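Local coordinates for protein putative HTH-type transcriptional regulator ybaQ (Escherichia coli, PDB 2EBY) that probably binds DNA as a helix-turn-helix transcriptional regulator of the VapA/VapI family, at residues 13-18 / 42-47. Numbering follows the deposited sequence.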
loop_
_atom_site.group_PDB
_atom_site.type_symbol
_atom_site.label_atom_id
_atom_site.label_comp_id
_atom_site.label_asym_id
_atom_site.label_seq_id
_atom_site.Cartn_x
_atom_site.Cartn_y
_atom_site.Cartn_z
ATOM N N ASP A 13 -2.115 -3.517 16.761
ATOM C CA ASP A 13 -1.746 -4.375 17.884
ATOM C C ASP A 13 -0.331 -4.061 18.358
ATOM O O ASP A 13 -0.066 -4.008 19.559
ATOM C CB ASP A 13 -1.845 -5.855 17.497
ATOM C CG ASP A 13 -3.281 -6.312 17.288
ATOM O OD1 ASP A 13 -4.204 -5.686 17.857
ATOM O OD2 ASP A 13 -3.484 -7.311 16.564
ATOM N N ILE A 14 0.578 -3.851 17.412
ATOM C CA ILE A 14 1.953 -3.532 17.765
ATOM C C ILE A 14 1.963 -2.230 18.559
ATOM O O ILE A 14 2.667 -2.102 19.560
ATOM C CB ILE A 14 2.836 -3.355 16.510
ATOM C CG1 ILE A 14 2.923 -4.676 15.737
ATOM C CG2 ILE A 14 4.218 -2.878 16.910
ATOM C CD1 ILE A 14 3.562 -5.820 16.512
ATOM N N LEU A 15 1.172 -1.265 18.100
ATOM C CA LEU A 15 1.092 0.031 18.751
ATOM C C LEU A 15 0.538 -0.093 20.170
ATOM O O LEU A 15 1.114 0.429 21.123
ATOM C CB LEU A 15 0.212 0.970 17.921
ATOM C CG LEU A 15 -0.038 2.367 18.485
ATOM C CD1 LEU A 15 1.283 3.097 18.630
ATOM C CD2 LEU A 15 -0.988 3.136 17.566
ATOM N N LEU A 16 -0.577 -0.802 20.304
ATOM C CA LEU A 16 -1.221 -0.989 21.599
ATOM C C LEU A 16 -0.452 -1.889 22.570
ATOM O O LEU A 16 -0.129 -1.474 23.682
ATOM C CB LEU A 16 -2.631 -1.551 21.403
ATOM C CG LEU A 16 -3.515 -1.701 22.650
ATOM C CD1 LEU A 16 -3.742 -0.332 23.289
ATOM C CD2 LEU A 16 -4.849 -2.335 22.273
ATOM N N TYR A 17 -0.152 -3.113 22.148
ATOM C CA TYR A 17 0.539 -4.062 23.017
ATOM C C TYR A 17 2.050 -3.913 23.171
ATOM O O TYR A 17 2.620 -4.449 24.115
ATOM C CB TYR A 17 0.205 -5.498 22.594
ATOM C CG TYR A 17 -1.278 -5.808 22.645
ATOM C CD1 TYR A 17 -2.030 -5.507 23.781
ATOM C CD2 TYR A 17 -1.935 -6.372 21.553
ATOM C CE1 TYR A 17 -3.399 -5.764 23.832
ATOM C CE2 TYR A 17 -3.308 -6.638 21.594
ATOM C CZ TYR A 17 -4.033 -6.322 22.735
ATOM O OH TYR A 17 -5.390 -6.561 22.780
ATOM N N GLU A 18 2.704 -3.187 22.271
ATOM C CA GLU A 18 4.151 -3.019 22.380
ATOM C C GLU A 18 4.653 -1.597 22.611
ATOM O O GLU A 18 5.849 -1.384 22.810
ATOM C CB GLU A 18 4.850 -3.598 21.149
ATOM C CG GLU A 18 5.005 -5.110 21.184
ATOM C CD GLU A 18 5.875 -5.630 20.056
ATOM O OE1 GLU A 18 6.964 -5.057 19.823
ATOM O OE2 GLU A 18 5.477 -6.620 19.410
ATOM N N SER A 42 -7.705 5.611 17.362
ATOM C CA SER A 42 -8.584 4.514 17.733
ATOM C C SER A 42 -8.932 3.652 16.518
ATOM O O SER A 42 -9.014 2.430 16.625
ATOM C CB SER A 42 -9.866 5.050 18.376
ATOM O OG SER A 42 -10.761 3.986 18.672
ATOM N N ALA A 43 -9.139 4.284 15.365
ATOM C CA ALA A 43 -9.463 3.539 14.151
ATOM C C ALA A 43 -8.256 2.738 13.668
ATOM O O ALA A 43 -8.412 1.663 13.097
ATOM C CB ALA A 43 -9.925 4.485 13.055
ATOM N N LEU A 44 -7.059 3.273 13.872
ATOM C CA LEU A 44 -5.849 2.574 13.465
ATOM C C LEU A 44 -5.699 1.325 14.319
ATOM O O LEU A 44 -5.496 0.234 13.810
ATOM C CB LEU A 44 -4.621 3.468 13.647
ATOM C CG LEU A 44 -3.275 2.776 13.402
ATOM C CD1 LEU A 44 -3.248 2.192 11.996
ATOM C CD2 LEU A 44 -2.139 3.766 13.597
ATOM N N ILE A 45 -5.814 1.503 15.630
ATOM C CA ILE A 45 -5.692 0.410 16.584
ATOM C C ILE A 45 -6.692 -0.719 16.352
ATOM O O ILE A 45 -6.355 -1.892 16.515
ATOM C CB ILE A 45 -5.862 0.937 18.020
ATOM C CG1 ILE A 45 -4.664 1.808 18.384
ATOM C CG2 ILE A 45 -6.022 -0.220 18.992
ATOM C CD1 ILE A 45 -4.663 2.270 19.810
ATOM N N ASN A 46 -7.915 -0.373 15.963
ATOM C CA ASN A 46 -8.935 -1.385 15.738
ATOM C C ASN A 46 -9.018 -1.878 14.309
ATOM O O ASN A 46 -9.892 -2.671 13.975
ATOM C CB ASN A 46 -10.291 -0.863 16.190
ATOM C CG ASN A 46 -10.325 -0.582 17.667
ATOM O OD1 ASN A 46 -10.588 0.542 18.094
ATOM N ND2 ASN A 46 -10.040 -1.604 18.465
ATOM N N ASN A 47 -8.109 -1.391 13.469
ATOM C CA ASN A 47 -8.037 -1.803 12.072
ATOM C C ASN A 47 -9.256 -1.443 11.218
ATOM O O ASN A 47 -9.633 -2.190 10.314
ATOM C CB ASN A 47 -7.762 -3.313 12.001
ATOM C CG ASN A 47 -7.229 -3.749 10.643
ATOM O OD1 ASN A 47 -6.473 -3.018 10.003
ATOM N ND2 ASN A 47 -7.612 -4.948 10.206
#
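Leu15 and Leu16 both place CG anti to the backbone N (chi1 177° and -175°), and CD2 in turn anti to CA, so each side chain is extended and leads with its CD2 methyl. Ile45 has CG1 beside its backbone N and CG2 anti to it (chi1 -69°). The two branches of this residue therefore serve two different leucines. Leu15 CD2 lies 4.0 Å from Ile45 CG1. Leu16 CD2 lies 4.1 Å from Ile45 CG2. In both pairs the side chains cross at about a right angle, and the leucine touches with its CD2 methyl. Leu15 CD2 also meets Leu44 CD2 at 4.2 Å, again nearly at right angles. One methyl thus touches two consecutive residues of the last turn of helix 38-45.

Asn47 takes a positive phi and closes a Schellman motif, with its N bonded to Leu44 O at 3.1 Å.

Leu15 and Leu44 are buried. Leu15 also packs on Leu30 and Phe63, and Leu44 on Met55 and Leu59, so this side runs into the core of the helical bundle. Ile45 also touches Ile27 of helix 27-34. Leu16 is partly exposed, and its CD2 lies 4.0 Å above one face of the Tyr17 ring, offset toward the rim.

The contact joins the N-terminal helix 11-20 to the end of helix 38-45, the second helix of the predicted helix-turn-helix in this Cro/C1-type fold. The contacts within 4.5 Å are all between aliphatic carbons, which suggests that shape and burial, rather than directed polar bonds, set how these two helices sit together.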